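Local coordinates for protein homoaconitase large subunit (Methanocaldococcus jannaschii, PDB 4KP2) that forms the large subunit of a [4Fe-4S] hydro-lyase that isomerises (R)-homocitrate to homoisocitrate through cis-homoaconitate, at residues T152-G155 / A156-A160. Residues are numbered along the deposited sequence; the frame is centred on the assembly and turned at random.
Sequences TGFG and ATDMA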
ATOM      1  N   THR A 152     -16.093  20.385 -14.342  1.00 36.84           N
ATOM      2  CA  THR A 152     -16.024  21.035 -13.038  1.00 42.92           C
ATOM      3  C   THR A 152     -16.381  20.066 -11.915  1.00 41.92           C
ATOM      4  O   THR A 152     -16.933  18.994 -12.159  1.00 39.61           O
ATOM      5  CB  THR A 152     -16.968  22.251 -12.958  1.00 41.97           C
ATOM      6  OG1 THR A 152     -18.291  21.857 -13.339  1.00 37.85           O
ATOM      7  CG2 THR A 152     -16.489  23.361 -13.882  1.00 47.61           C
ATOM      8  N   GLY A 153     -16.060  20.452 -10.684  1.00 37.50           N
ATOM      9  CA  GLY A 153     -16.339  19.623  -9.528  1.00 40.44           C
ATOM     10  C   GLY A 153     -17.546  20.092  -8.741  1.00 44.28           C
ATOM     11  O   GLY A 153     -17.756  21.290  -8.556  1.00 45.52           O
ATOM     12  N   PHE A 154     -18.343  19.138  -8.272  1.00 44.64           N
ATOM     13  CA  PHE A 154     -19.546  19.452  -7.513  1.00 41.92           C
ATOM     14  C   PHE A 154     -19.521  18.797  -6.138  1.00 41.11           C
ATOM     15  O   PHE A 154     -18.776  17.845  -5.908  1.00 33.08           O
ATOM     16  CB  PHE A 154     -20.790  18.997  -8.277  1.00 37.69           C
ATOM     17  CG  PHE A 154     -20.992  19.708  -9.583  1.00 43.57           C
ATOM     18  CD1 PHE A 154     -21.753  20.861  -9.644  1.00 39.12           C
ATOM     19  CD2 PHE A 154     -20.422  19.226 -10.750  1.00 43.67           C
ATOM     20  CE1 PHE A 154     -21.942  21.522 -10.844  1.00 39.11           C
ATOM     21  CE2 PHE A 154     -20.609  19.882 -11.952  1.00 36.39           C
ATOM     22  CZ  PHE A 154     -21.370  21.032 -11.999  1.00 38.33           C
ATOM     23  N   GLY A 155     -20.346  19.309  -5.232  1.00 42.60           N
ATOM     24  CA  GLY A 155     -20.453  18.748  -3.898  1.00 37.89           C
ATOM     25  C   GLY A 155     -21.379  17.550  -3.867  1.00 40.83           C
ATOM     26  O   GLY A 155     -21.917  17.142  -4.895  1.00 35.81           O
ATOM     27  N   ALA A 156     -21.568  16.987  -2.677  1.00 32.55           N
ATOM     28  CA  ALA A 156     -22.421  15.816  -2.504  1.00 37.80           C
ATOM     29  C   ALA A 156     -23.869  16.121  -2.875  1.00 44.05           C
ATOM     30  O   ALA A 156     -24.578  15.267  -3.410  1.00 45.36           O
ATOM     31  CB  ALA A 156     -22.337  15.310  -1.072  1.00 42.84           C
ATOM     32  N   THR A 157     -24.299  17.344  -2.588  1.00 45.69           N
ATOM     33  CA  THR A 157     -25.655  17.779  -2.898  1.00 44.83           C
ATOM     34  C   THR A 157     -25.889  17.871  -4.405  1.00 37.91           C
ATOM     35  O   THR A 157     -26.856  17.312  -4.924  1.00 37.01           O
ATOM     36  CB  THR A 157     -25.971  19.136  -2.231  1.00 41.99           C
ATOM     37  OG1 THR A 157     -26.325  18.925  -0.859  1.00 52.06           O
ATOM     38  CG2 THR A 157     -27.116  19.838  -2.939  1.00 46.22           C
ATOM     39  N   ASP A 158     -24.997  18.568  -5.103  1.00 36.93           N
ATOM     40  CA  ASP A 158     -25.141  18.767  -6.541  1.00 42.35           C
ATOM     41  C   ASP A 158     -24.963  17.472  -7.326  1.00 42.26           C
ATOM     42  O   ASP A 158     -25.561  17.297  -8.387  1.00 41.27           O
ATOM     43  CB  ASP A 158     -24.159  19.828  -7.042  1.00 40.49           C
ATOM     44  CG  ASP A 158     -24.604  21.235  -6.700  1.00 41.57           C
ATOM     45  OD1 ASP A 158     -25.825  21.447  -6.542  1.00 41.93           O
ATOM     46  OD2 ASP A 158     -23.738  22.127  -6.593  1.00 50.08           O
ATOM     47  N   MET A 159     -24.143  16.568  -6.802  1.00 44.69           N
ATOM     48  CA  MET A 159     -23.906  15.289  -7.459  1.00 42.11           C
ATOM     49  C   MET A 159     -25.146  14.402  -7.422  1.00 43.40           C
ATOM     50  O   MET A 159     -25.375  13.606  -8.330  1.00 41.44           O
ATOM     51  CB  MET A 159     -22.710  14.567  -6.832  1.00 45.19           C
ATOM     52  CG  MET A 159     -21.348  15.093  -7.277  1.00 43.50           C
ATOM     53  SD  MET A 159     -20.852  14.527  -8.915  1.00 53.55           S
ATOM     54  CE  MET A 159     -21.488  15.837  -9.966  1.00 36.58           C
ATOM     55  N   ALA A 160     -25.939  14.545  -6.365  1.00 39.69           N
ATOM     56  CA  ALA A 160     -27.189  13.805  -6.244  1.00 43.49           C
ATOM     57  C   ALA A 160     -28.219  14.344  -7.229  1.00 45.61           C
ATOM     58  O   ALA A 160     -28.969  13.583  -7.841  1.00 45.47           O
ATOM     59  CB  ALA A 160     -27.718  13.887  -4.823  1.00 40.99           C
TER
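Phe154, the first residue after strand 150-153, points its CB at the opening turn of helix 156-165, where it meets Asp158 and Met159. With CG anti to its own carbonyl carbon (chi1 -64°), the ring swings back alongside the strand, so CB and the two ortho carbons do the touching. CD2 lies 3.6 Å from Met159 CE, an apolar contact made obliquely to the ring. Met159 suits this place because its flexible chain, bent at chi2 and chi3, can curl the terminal methyl round to the phenyl group. On the other side, CD1 of Phe154 is 3.7 Å from Asp158 CB, while Asp158 OD2 lies at the ring edge, in plane, with the carboxylate turned 83° from the ring. An acidic residue in a helix's first turn is probably favoured by the helix dipole. This strand-to-helix turn borders a parallel, Rossmann-like sheet in an alpha-beta-alpha sandwich of the aconitase family; Phe154 and Met159 also rest on Ala135 of adjoining strand 133-136, and Met159 on Ala60 of helix 57-67. Were Phe154 an alanine, only CB would remain, and the Met159 methyl and Asp158 CB would probably lose the ring beside them, opening a gap. Gly155, next in sequence, takes the N-cap position, though its backbone angles do not demand a glycine. Its carbonyl O accepts the first-turn hydrogen bond from Met159 N at 3.0 Å, with an angle of 149° at the hydrogen.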